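Local coordinates for protein putative Glycosidase (Bacteroides thetaiotaomicron, PDB 3R67) that is a putative glycosidase, probably built on the five-bladed beta-propeller fold of its family, at residues Pro54-Tyr59 / Val63-Arg68; Ala194-Lys199 / Ala252-Lys257; Pro222-Asp225 / Asp229-Lys232; Pro304-Ile307 / Phe312-Ser315. All coordinates share one frame; numbering follows the deposited sequence.

Interaction 1. Residues Pro54-Tyr59 / Val63-Arg68. With EDO (1,2-ethanediol), chain K.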
loop_
_atom_site.group_PDB
_atom_site.type_symbol
_atom_site.label_atom_id
_atom_site.label_comp_id
_atom_site.label_asym_id
_atom_site.label_seq_id
_atom_site.Cartn_x
_atom_site.Cartn_y
_atom_site.Cartn_z
ATOM N N PRO A 54 6.092 -0.794 -0.435
ATOM C CA PRO A 54 5.988 -1.589 -1.653
ATOM C C PRO A 54 4.630 -2.223 -1.943
ATOM O O PRO A 54 3.867 -2.564 -1.034
ATOM C CB PRO A 54 6.970 -2.719 -1.361
ATOM C CG PRO A 54 6.812 -2.939 0.148
ATOM C CD PRO A 54 6.359 -1.641 0.748
ATOM N N ALA A 55 4.405 -2.486 -3.234
ATOM C CA ALA A 55 3.324 -3.329 -3.707
ATOM C C ALA A 55 3.871 -4.738 -3.847
ATOM O O ALA A 55 5.070 -4.886 -4.043
ATOM C CB ALA A 55 2.756 -2.812 -5.023
ATOM N N ALA A 56 3.031 -5.759 -3.783
ATOM C CA ALA A 56 3.462 -7.143 -4.022
ATOM C C ALA A 56 2.370 -7.898 -4.727
ATOM O O ALA A 56 1.187 -7.672 -4.449
ATOM C CB ALA A 56 3.835 -7.835 -2.728
ATOM N N THR A 57 2.754 -8.751 -5.686
ATOM C CA THR A 57 1.812 -9.583 -6.430
ATOM C C THR A 57 2.563 -10.835 -6.933
ATOM O O THR A 57 3.789 -10.923 -6.781
ATOM C CB THR A 57 1.153 -8.769 -7.567
ATOM O OG1 THR A 57 -0.059 -9.411 -7.977
ATOM C CG2 THR A 57 2.111 -8.461 -8.731
ATOM N N ILE A 58 1.807 -11.815 -7.452
ATOM C CA ILE A 58 2.326 -13.043 -8.038
ATOM C C ILE A 58 2.273 -12.884 -9.560
ATOM O O ILE A 58 1.218 -12.563 -10.108
ATOM C CB ILE A 58 1.623 -14.367 -7.572
ATOM C CG1 ILE A 58 1.548 -14.553 -6.025
ATOM C CG2 ILE A 58 2.243 -15.611 -8.274
ATOM C CD1 ILE A 58 2.882 -14.724 -5.272
ATOM N N TYR A 59 3.418 -13.077 -10.223
ATOM C CA TYR A 59 3.515 -13.006 -11.666
ATOM C C TYR A 59 4.399 -14.121 -12.146
ATOM O O TYR A 59 5.566 -14.194 -11.754
ATOM C CB TYR A 59 4.016 -11.635 -12.163
ATOM C CG TYR A 59 4.155 -11.566 -13.672
ATOM C CD1 TYR A 59 3.033 -11.577 -14.498
ATOM C CD2 TYR A 59 5.406 -11.480 -14.272
ATOM C CE1 TYR A 59 3.155 -11.563 -15.887
ATOM C CE2 TYR A 59 5.543 -11.455 -15.660
ATOM C CZ TYR A 59 4.415 -11.484 -16.463
ATOM O OH TYR A 59 4.559 -11.426 -17.828
ATOM N N VAL A 63 7.156 -14.033 -6.882
ATOM C CA VAL A 63 6.699 -12.919 -6.062
ATOM C C VAL A 63 7.356 -11.675 -6.639
ATOM O O VAL A 63 8.579 -11.646 -6.752
ATOM C CB VAL A 63 6.972 -13.084 -4.540
ATOM C CG1 VAL A 63 6.477 -11.869 -3.773
ATOM C CG2 VAL A 63 6.349 -14.371 -3.985
ATOM N N VAL A 64 6.567 -10.671 -7.036
ATOM C CA VAL A 64 7.116 -9.432 -7.579
ATOM C C VAL A 64 6.774 -8.312 -6.624
ATOM O O VAL A 64 5.611 -8.137 -6.282
ATOM C CB VAL A 64 6.638 -9.126 -9.020
ATOM C CG1 VAL A 64 7.131 -7.755 -9.490
ATOM C CG2 VAL A 64 7.081 -10.213 -9.986
ATOM N N VAL A 65 7.800 -7.582 -6.167
ATOM C CA VAL A 65 7.665 -6.456 -5.259
ATOM C C VAL A 65 7.977 -5.188 -6.067
ATOM O O VAL A 65 9.040 -5.089 -6.694
ATOM C CB VAL A 65 8.563 -6.624 -3.987
ATOM C CG1 VAL A 65 8.778 -5.300 -3.247
ATOM C CG2 VAL A 65 8.015 -7.702 -3.046
ATOM N N LEU A 66 7.025 -4.253 -6.096
ATOM C CA LEU A 66 7.207 -2.958 -6.773
ATOM C C LEU A 66 7.452 -1.934 -5.677
ATOM O O LEU A 66 6.517 -1.562 -4.966
ATOM C CB LEU A 66 6.015 -2.584 -7.700
ATOM C CG LEU A 66 5.653 -3.586 -8.815
ATOM C CD1 LEU A 66 4.437 -3.102 -9.581
ATOM C CD2 LEU A 66 6.824 -3.815 -9.791
ATOM N N TYR A 67 8.729 -1.586 -5.441
ATOM C CA TYR A 67 9.088 -0.744 -4.305
ATOM C C TYR A 67 9.211 0.718 -4.674
ATOM O O TYR A 67 9.741 1.079 -5.718
ATOM C CB TYR A 67 10.407 -1.201 -3.650
ATOM C CG TYR A 67 11.606 -1.317 -4.576
ATOM C CD1 TYR A 67 11.874 -2.504 -5.257
ATOM C CD2 TYR A 67 12.518 -0.269 -4.702
ATOM C CE1 TYR A 67 12.988 -2.629 -6.077
ATOM C CE2 TYR A 67 13.633 -0.376 -5.533
ATOM C CZ TYR A 67 13.873 -1.565 -6.206
ATOM O OH TYR A 67 14.972 -1.698 -7.018
ATOM N N ARG A 68 8.740 1.568 -3.763
ATOM C CA ARG A 68 8.857 3.006 -3.880
ATOM C C ARG A 68 10.323 3.411 -3.647
ATOM O O ARG A 68 10.875 3.173 -2.569
ATOM C CB ARG A 68 7.912 3.691 -2.886
ATOM C CG ARG A 68 8.048 5.198 -2.903
ATOM C CD ARG A 68 7.218 5.838 -1.835
ATOM N NE ARG A 68 7.550 7.255 -1.721
ATOM C CZ ARG A 68 6.960 8.095 -0.882
ATOM N NH1 ARG A 68 5.981 7.673 -0.084
ATOM N NH2 ARG A 68 7.347 9.361 -0.823
HETATM C C1 EDO K . -1.729 -9.287 -4.569
HETATM O O1 EDO K . -2.116 -9.897 -5.801
HETATM C C2 EDO K . -2.953 -8.934 -3.732
HETATM O O2 EDO K . -2.539 -8.633 -2.388
#
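Residues Pro-54 to Tyr-59 and Val-63 to Arg-68 form a buried antiparallel beta hairpin, the first two strands of a four-stranded sheet. Two hydrogen-bonded pairs hold it. Ala-55 and Leu-66 exchange bonds, with Ala-55 N 2.9 Å from Leu-66 O, while Leu-66 N returns a bond to Ala-55 O. Thr-57 and Val-64 are joined more directly: Val-64 N lies 2.8 Å from Thr-57 O with a nearly straight N-H...O angle of 178°. Between them the non-hydrogen-bonded pair Ala-56 and Val-65 brings Ala-56 CA to 3.3 Å from Val-64 O. A sheet of four strands in sequential order fits one blade of the propeller, strand 50-59 being at its edge. Pro-54, Ala-56, Ile-58, Val-63 and Val-65 share an apolar face, where Pro-54 CB rests 3.7 Å from Val-65 CG1. At the turn end the side chains of Ile-58 and Val-63 cross obliquely, Ile-58 CD1 meeting Val-63 CG2 at 3.7 Å. Tyr-338 and Val-329, from two later strands, cover this face. On the reverse side sit Ala-55, Thr-57, Val-64 and Leu-66. Thr-57 OG1 stands roughly opposite its own backbone nitrogen (chi1 -160°), and from there hydrogen-bonds O1 of a bound 1,2-ethanediol at 3.0 Å; the diol is also hydrogen-bonded to Leu-328 O.

Interaction 2. Residues Ala194-Lys199 / Ala252-Lys257; sequences AKIDGK and AIMTDK
The selenium of Met-254, a selenomethionine, is the point at which the two segments meet, lying 3.8 Å from Ala-194 CB and 3.9 Å from Ile-196 CD1. Met-254 and Ile-196 reach toward each other tip to tip. The selenomethionine chain leaves with CG beside its backbone nitrogen (chi1 -65°), runs straight through chi2, then bends at chi3 (63°), which turns the terminal methyl aside and presents the selenium itself to its partners. Ile-196 answers with an extended CG1 branch (chi2 168°) that carries CD1 outward, whereas Ala-194 offers only its methyl. Met-254 was modelled in two conformers, and this packing describes one of them. The contact is purely apolar and small, and the nearest backbones stay well apart, with Ala-194 CA 8.3 Å from Met-254 CA. Beyond Ile-196 the chain reverses through a type I' turn to Lys-199, closed by Lys-199 N to Ile-196 O at 3.0 Å. The separation follows from the sheet: strand 180-187 runs between the two segments, its backbone bonding Ala-194 through Val-183 and Met-254 through Thr-184. Val-183 and Lys-185 of that strand touch Met-254, and Ile-259 of strand 258-266 packs on both Met-254 and Ile-196.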
loop_
_atom_site.group_PDB
_atom_site.type_symbol
_atom_site.label_atom_id
_atom_site.label_comp_id
_atom_site.label_asym_id
_atom_site.label_seq_id
_atom_site.Cartn_x
_atom_site.Cartn_y
_atom_site.Cartn_z
ATOM N N ALA A 194 -12.079 -9.612 -6.244
ATOM C CA ALA A 194 -13.425 -10.146 -5.997
ATOM C C ALA A 194 -14.536 -9.182 -6.456
ATOM O O ALA A 194 -14.428 -7.966 -6.292
ATOM C CB ALA A 194 -13.603 -10.441 -4.515
ATOM N N LYS A 195 -15.623 -9.751 -6.959
ATOM C CA LYS A 195 -16.807 -9.031 -7.385
ATOM C C LYS A 195 -17.927 -9.384 -6.423
ATOM O O LYS A 195 -18.216 -10.566 -6.236
ATOM C CB LYS A 195 -17.133 -9.382 -8.845
ATOM C CG LYS A 195 -17.878 -8.302 -9.611
ATOM C CD LYS A 195 -17.768 -8.560 -11.106
ATOM C CE LYS A 195 -18.306 -7.422 -11.927
ATOM N NZ LYS A 195 -18.060 -7.635 -13.378
ATOM N N ILE A 196 -18.468 -8.378 -5.724
ATOM C CA ILE A 196 -19.559 -8.505 -4.743
ATOM C C ILE A 196 -20.704 -7.620 -5.214
ATOM O O ILE A 196 -20.472 -6.437 -5.504
ATOM C CB ILE A 196 -19.077 -8.145 -3.294
ATOM C CG1 ILE A 196 -17.888 -9.033 -2.853
ATOM C CG2 ILE A 196 -20.229 -8.196 -2.271
ATOM C CD1 ILE A 196 -17.152 -8.565 -1.575
ATOM N N ASP A 197 -21.923 -8.196 -5.324
ATOM C CA ASP A 197 -23.159 -7.521 -5.755
ATOM C C ASP A 197 -22.939 -6.823 -7.138
ATOM O O ASP A 197 -23.384 -5.689 -7.325
ATOM C CB ASP A 197 -23.612 -6.503 -4.669
ATOM C CG ASP A 197 -25.100 -6.157 -4.598
ATOM O OD1 ASP A 197 -25.866 -6.600 -5.495
ATOM O OD2 ASP A 197 -25.505 -5.487 -3.618
ATOM N N GLY A 198 -22.238 -7.503 -8.051
ATOM C CA GLY A 198 -21.948 -7.014 -9.398
ATOM C C GLY A 198 -20.979 -5.846 -9.497
ATOM O O GLY A 198 -20.853 -5.250 -10.570
ATOM N N LYS A 199 -20.284 -5.509 -8.397
ATOM C CA LYS A 199 -19.315 -4.411 -8.307
ATOM C C LYS A 199 -17.962 -4.852 -7.760
ATOM O O LYS A 199 -17.852 -5.886 -7.089
ATOM C CB LYS A 199 -19.856 -3.306 -7.363
ATOM C CG LYS A 199 -21.132 -2.600 -7.762
ATOM C CD LYS A 199 -21.580 -1.732 -6.577
ATOM C CE LYS A 199 -22.873 -0.980 -6.783
ATOM N NZ LYS A 199 -24.041 -1.889 -6.932
ATOM N N ALA A 252 -7.432 -5.817 0.553
ATOM C CA ALA A 252 -8.249 -6.563 1.512
ATOM C C ALA A 252 -8.418 -7.990 1.013
ATOM O O ALA A 252 -8.358 -8.221 -0.204
ATOM C CB ALA A 252 -9.596 -5.889 1.718
ATOM N N ILE A 253 -8.571 -8.951 1.941
ATOM C CA ILE A 253 -8.708 -10.364 1.581
ATOM C C ILE A 253 -9.957 -10.949 2.244
ATOM O O ILE A 253 -10.156 -10.800 3.452
ATOM C CB ILE A 253 -7.411 -11.195 1.957
ATOM C CG1 ILE A 253 -7.504 -12.703 1.576
ATOM C CG2 ILE A 253 -6.961 -11.007 3.413
ATOM C CD1 ILE A 253 -7.413 -13.041 0.044
HETATM N N MSE A 254 -10.801 -11.607 1.438
HETATM C CA MSE A 254 -11.995 -12.295 1.934
HETATM C C MSE A 254 -11.584 -13.583 2.627
HETATM O O MSE A 254 -10.832 -14.376 2.057
HETATM C CB MSE A 254 -12.996 -12.581 0.803
HETATM C CG MSE A 254 -13.590 -11.331 0.178
HETATM SE SE MSE A 254 -14.901 -11.717 -1.235
HETATM C CE MSE A 254 -16.242 -12.663 -0.134
ATOM N N THR A 255 -12.044 -13.770 3.869
ATOM C CA THR A 255 -11.733 -14.947 4.687
ATOM C C THR A 255 -13.042 -15.660 5.026
ATOM O O THR A 255 -14.114 -15.150 4.697
ATOM C CB THR A 255 -10.944 -14.559 5.952
ATOM O OG1 THR A 255 -11.824 -13.940 6.898
ATOM C CG2 THR A 255 -9.700 -13.701 5.660
ATOM N N ASP A 256 -12.964 -16.816 5.715
ATOM C CA ASP A 256 -14.147 -17.568 6.138
ATOM C C ASP A 256 -14.991 -16.755 7.170
ATOM O O ASP A 256 -16.181 -17.037 7.317
ATOM C CB ASP A 256 -13.740 -18.943 6.737
ATOM C CG ASP A 256 -12.752 -18.906 7.901
ATOM O OD1 ASP A 256 -11.853 -18.030 7.898
ATOM O OD2 ASP A 256 -12.807 -19.820 8.762
ATOM N N LYS A 257 -14.388 -15.741 7.836
ATOM C CA LYS A 257 -15.061 -14.925 8.865
ATOM C C LYS A 257 -15.585 -13.565 8.348
ATOM O O LYS A 257 -16.313 -12.885 9.066
ATOM C CB LYS A 257 -14.099 -14.638 10.031
ATOM C CG LYS A 257 -13.484 -15.856 10.716
ATOM C CD LYS A 257 -14.457 -16.737 11.432
ATOM C CE LYS A 257 -13.648 -17.789 12.147
ATOM N NZ LYS A 257 -14.466 -18.630 13.034
#

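Interaction 3. Residues Pro222-Asp225 / Asp229-Lys232; sequences PMLD and DFLK
Leu-224 and Phe-230 face each other across a single backbone bridge in a surface loop, their CA atoms 4.5 Å apart. A bond at each end of the bridge clamps it: Leu-231 N to Met-223 O at 2.9 Å, and Asp-225 N to Asp-229 O at 2.8 Å. The Phe-230 ring folds back alongside Pro-222, pointing the same way, and its rim lies against the proline: Pro-222 CB sits at the ring edge, near the ring plane, 3.6 Å from Phe-230 CE1. Leu-224 CD2 fills the angle next to it, approaching Phe-230 CD1 obliquely at 4.1 Å. On the other flank Leu-231 CB presses on the carbonyl of Met-223, 3.4 Å from Met-223 O. Asp-225 curls inward, its CG wedged between backbone N and carbonyl carbon (chi1 64°), and this brings OD1 to Asp-229 N at 3.0 Å, the donor coming from above the carboxylate plane. The two carboxylates are turned 68° to each other. Pro-222 closes the short strand 221-222 and packs on Ala-167 of helix 167-170, whose Tyr-168 touches Leu-224, while Met-223 bonds through its backbone to Val-211 of strand 210-214.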
loop_
_atom_site.group_PDB
_atom_site.type_symbol
_atom_site.label_atom_id
_atom_site.label_comp_id
_atom_site.label_asym_id
_atom_site.label_seq_id
_atom_site.Cartn_x
_atom_site.Cartn_y
_atom_site.Cartn_z
ATOM N N PRO A 222 -16.550 7.003 -4.585
ATOM C CA PRO A 222 -16.604 6.976 -3.109
ATOM C C PRO A 222 -18.036 6.936 -2.586
ATOM O O PRO A 222 -18.905 7.650 -3.105
ATOM C CB PRO A 222 -15.923 8.293 -2.701
ATOM C CG PRO A 222 -15.101 8.691 -3.888
ATOM C CD PRO A 222 -15.903 8.241 -5.072
HETATM N N MSE A 223 -18.298 6.096 -1.569
HETATM C CA MSE A 223 -19.650 5.997 -1.007
HETATM C C MSE A 223 -19.885 7.154 -0.068
HETATM O O MSE A 223 -19.003 7.501 0.719
HETATM C CB MSE A 223 -19.871 4.660 -0.307
HETATM C CG MSE A 223 -19.885 3.490 -1.299
HETATM SE SE MSE A 223 -20.206 1.792 -0.468
HETATM C CE MSE A 223 -22.028 2.124 0.145
ATOM N N LEU A 224 -21.071 7.788 -0.194
ATOM C CA LEU A 224 -21.426 8.977 0.565
ATOM C C LEU A 224 -22.569 8.716 1.531
ATOM O O LEU A 224 -23.386 7.827 1.291
ATOM C CB LEU A 224 -21.824 10.116 -0.394
ATOM C CG LEU A 224 -20.851 10.497 -1.529
ATOM C CD1 LEU A 224 -21.434 11.604 -2.386
ATOM C CD2 LEU A 224 -19.481 10.938 -1.003
ATOM N N ASP A 225 -22.627 9.491 2.632
ATOM C CA ASP A 225 -23.718 9.418 3.602
ATOM C C ASP A 225 -24.901 10.285 3.089
ATOM O O ASP A 225 -24.817 10.860 1.997
ATOM C CB ASP A 225 -23.248 9.846 5.018
ATOM C CG ASP A 225 -22.781 11.290 5.210
ATOM O OD1 ASP A 225 -23.127 12.154 4.366
ATOM O OD2 ASP A 225 -22.134 11.570 6.240
ATOM N N ASP A 229 -21.425 13.533 2.324
ATOM C CA ASP A 229 -20.059 13.453 2.838
ATOM C C ASP A 229 -19.568 12.025 2.752
ATOM O O ASP A 229 -20.394 11.115 2.718
ATOM C CB ASP A 229 -20.014 13.961 4.294
ATOM C CG ASP A 229 -20.514 15.382 4.463
ATOM O OD1 ASP A 229 -20.171 16.242 3.611
ATOM O OD2 ASP A 229 -21.228 15.644 5.459
ATOM N N PHE A 230 -18.246 11.805 2.736
ATOM C CA PHE A 230 -17.731 10.440 2.679
ATOM C C PHE A 230 -18.227 9.569 3.808
ATOM O O PHE A 230 -18.277 10.007 4.961
ATOM C CB PHE A 230 -16.196 10.377 2.722
ATOM C CG PHE A 230 -15.439 10.996 1.584
ATOM C CD1 PHE A 230 -15.643 10.565 0.277
ATOM C CD2 PHE A 230 -14.408 11.893 1.829
ATOM C CE1 PHE A 230 -14.920 11.118 -0.775
ATOM C CE2 PHE A 230 -13.655 12.408 0.783
ATOM C CZ PHE A 230 -13.915 12.017 -0.516
ATOM N N LEU A 231 -18.547 8.323 3.475
ATOM C CA LEU A 231 -18.874 7.307 4.459
ATOM C C LEU A 231 -17.566 6.889 5.140
ATOM O O LEU A 231 -16.604 6.545 4.443
ATOM C CB LEU A 231 -19.589 6.134 3.773
ATOM C CG LEU A 231 -20.036 4.989 4.654
ATOM C CD1 LEU A 231 -21.168 5.419 5.580
ATOM C CD2 LEU A 231 -20.502 3.827 3.804
ATOM N N LYS A 232 -17.486 7.021 6.464
ATOM C CA LYS A 232 -16.286 6.685 7.230
ATOM C C LYS A 232 -16.520 5.363 7.981
ATOM O O LYS A 232 -17.232 5.339 8.984
ATOM C CB LYS A 232 -15.939 7.837 8.186
ATOM C CG LYS A 232 -15.646 9.155 7.490
ATOM C CD LYS A 232 -15.314 10.238 8.498
ATOM C CE LYS A 232 -14.922 11.534 7.832
ATOM N NZ LYS A 232 -14.533 12.555 8.840
#

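Interaction 4. Residues Pro304-Ile307 / Phe312-Ser315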
loop_
_atom_site.group_PDB
_atom_site.type_symbol
_atom_site.label_atom_id
_atom_site.label_comp_id
_atom_site.label_asym_id
_atom_site.label_seq_id
_atom_site.Cartn_x
_atom_site.Cartn_y
_atom_site.Cartn_z
ATOM N N PRO A 304 -1.945 -3.249 18.138
ATOM C CA PRO A 304 -1.393 -3.608 16.817
ATOM C C PRO A 304 -0.862 -5.048 16.774
ATOM O O PRO A 304 -0.390 -5.538 17.803
ATOM C CB PRO A 304 -0.260 -2.606 16.622
ATOM C CG PRO A 304 0.107 -2.153 17.996
ATOM C CD PRO A 304 -1.129 -2.216 18.812
ATOM N N PHE A 305 -0.942 -5.721 15.593
ATOM C CA PHE A 305 -0.430 -7.092 15.450
ATOM C C PHE A 305 1.036 -7.062 15.021
ATOM O O PHE A 305 1.743 -8.049 15.175
ATOM C CB PHE A 305 -1.267 -7.912 14.445
ATOM C CG PHE A 305 -1.044 -7.596 12.982
ATOM C CD1 PHE A 305 -1.713 -6.542 12.371
ATOM C CD2 PHE A 305 -0.212 -8.390 12.203
ATOM C CE1 PHE A 305 -1.526 -6.265 11.013
ATOM C CE2 PHE A 305 -0.008 -8.102 10.846
ATOM C CZ PHE A 305 -0.672 -7.044 10.259
ATOM N N TYR A 306 1.475 -5.941 14.440
ATOM C CA TYR A 306 2.828 -5.777 13.933
ATOM C C TYR A 306 3.354 -4.403 14.317
ATOM O O TYR A 306 2.648 -3.413 14.163
ATOM C CB TYR A 306 2.817 -5.979 12.420
ATOM C CG TYR A 306 4.118 -6.542 11.921
ATOM C CD1 TYR A 306 4.425 -7.895 12.087
ATOM C CD2 TYR A 306 5.046 -5.733 11.269
ATOM C CE1 TYR A 306 5.643 -8.418 11.658
ATOM C CE2 TYR A 306 6.252 -6.255 10.802
ATOM C CZ TYR A 306 6.546 -7.599 10.999
ATOM O OH TYR A 306 7.727 -8.122 10.532
ATOM N N ILE A 307 4.557 -4.344 14.890
ATOM C CA ILE A 307 5.136 -3.099 15.396
ATOM C C ILE A 307 6.614 -2.995 14.999
ATOM O O ILE A 307 7.256 -4.045 14.827
ATOM C CB ILE A 307 4.983 -2.970 16.969
ATOM C CG1 ILE A 307 5.872 -3.959 17.755
ATOM C CG2 ILE A 307 3.538 -3.027 17.442
ATOM C CD1 ILE A 307 6.049 -3.614 19.307
ATOM N N PHE A 312 16.369 -0.917 11.542
ATOM C CA PHE A 312 15.933 -0.255 10.306
ATOM C C PHE A 312 14.404 0.035 10.338
ATOM O O PHE A 312 13.949 0.929 9.618
ATOM C CB PHE A 312 16.306 -1.074 9.059
ATOM C CG PHE A 312 15.921 -2.532 9.102
ATOM C CD1 PHE A 312 16.771 -3.476 9.673
ATOM C CD2 PHE A 312 14.724 -2.971 8.544
ATOM C CE1 PHE A 312 16.418 -4.828 9.698
ATOM C CE2 PHE A 312 14.359 -4.320 8.604
ATOM C CZ PHE A 312 15.203 -5.233 9.188
ATOM N N GLU A 313 13.643 -0.636 11.208
ATOM C CA GLU A 313 12.201 -0.395 11.330
ATOM C C GLU A 313 11.890 0.782 12.257
ATOM O O GLU A 313 10.968 1.549 11.980
ATOM C CB GLU A 313 11.474 -1.646 11.850
ATOM C CG GLU A 313 11.502 -2.829 10.896
ATOM C CD GLU A 313 10.995 -4.132 11.477
ATOM O OE1 GLU A 313 10.645 -4.169 12.679
ATOM O OE2 GLU A 313 11.019 -5.143 10.745
ATOM N N LYS A 314 12.634 0.896 13.365
ATOM C CA LYS A 314 12.443 1.896 14.427
ATOM C C LYS A 314 12.970 3.275 14.035
ATOM O O LYS A 314 12.467 4.255 14.573
ATOM C CB LYS A 314 13.153 1.442 15.721
ATOM C CG LYS A 314 12.515 0.234 16.391
ATOM C CD LYS A 314 13.211 -0.146 17.670
ATOM C CE LYS A 314 12.437 -1.205 18.412
ATOM N NZ LYS A 314 13.088 -1.575 19.699
ATOM N N SER A 315 13.991 3.361 13.141
ATOM C CA SER A 315 14.573 4.650 12.764
ATOM C C SER A 315 15.108 4.644 11.326
ATOM O O SER A 315 15.792 3.713 10.904
ATOM C CB SER A 315 15.705 5.012 13.726
ATOM O OG SER A 315 16.225 6.314 13.496
#
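Glu-313 holds CG beside its backbone nitrogen (chi1 -66°) and then runs extended (chi2 170°), which sends its carboxylate from helix 311-314 toward Tyr-306 and Ile-307. Tyr-306, with chi1 at -150°, swings its ring out of the loop so that the hydroxyl end comes nearer to the helix while the backbone stays distant. The two segments therefore approach through polar ends without bonding directly: Tyr-306 OH is 4.4 Å from Glu-313 OE2, and Ile-307 O is 4.0 Å from Glu-313 OE1. Their CA atoms are no closer than 8.6 Å, between Ile-307 and Glu-313.

Other residues bridge these gaps. The hydroxyl of Tyr-339, on strand 334-341, hydrogen-bonds both Tyr-306 OH and Glu-313 OE2, and its ring packs edge-to-face with that of Tyr-306. Arg-19 forms a salt bridge with Glu-313 OE1 and a weak hydrogen bond with Ile-307 O. The contact thus fixes the loop after strand 297-300 to the short helix that follows, with an arginine and a tyrosine as common partners. Glu-313 OE1 also accepts hydrogen bonds from the backbone nitrogens of Glu-309 and Ser-310, which tethers the start of the helix to the loop before it.

Three bonds thus grip OE1 and one holds OE2, so a buried carboxylate is well supplied with polar partners. Arg-19, shared between OE1 and, more weakly, Ile-307 O, probably offsets the repulsion between these two acceptors.

From the N terminus, interaction 1 comes first, closing the tight hairpin of strands 50-59 and 62-70. Interaction 2 follows, spanning 52 residues between 194-199 and 252-257 and linking the two strands that flank strand 180-187. Within that span interaction 3 pinches off a small surface loop, residues 222-232, about 7 Å from interaction 2 at the nearest atoms. Interaction 4 lies later in the chain and joins the loop after strand 297-300 to helix 311-314. None of the contacts cross. Interactions 1 and 3 lie on opposite sides of the chain's centre, their own centres about 30 Å apart, and interaction 4 is about 20 Å from interaction 1 between centres.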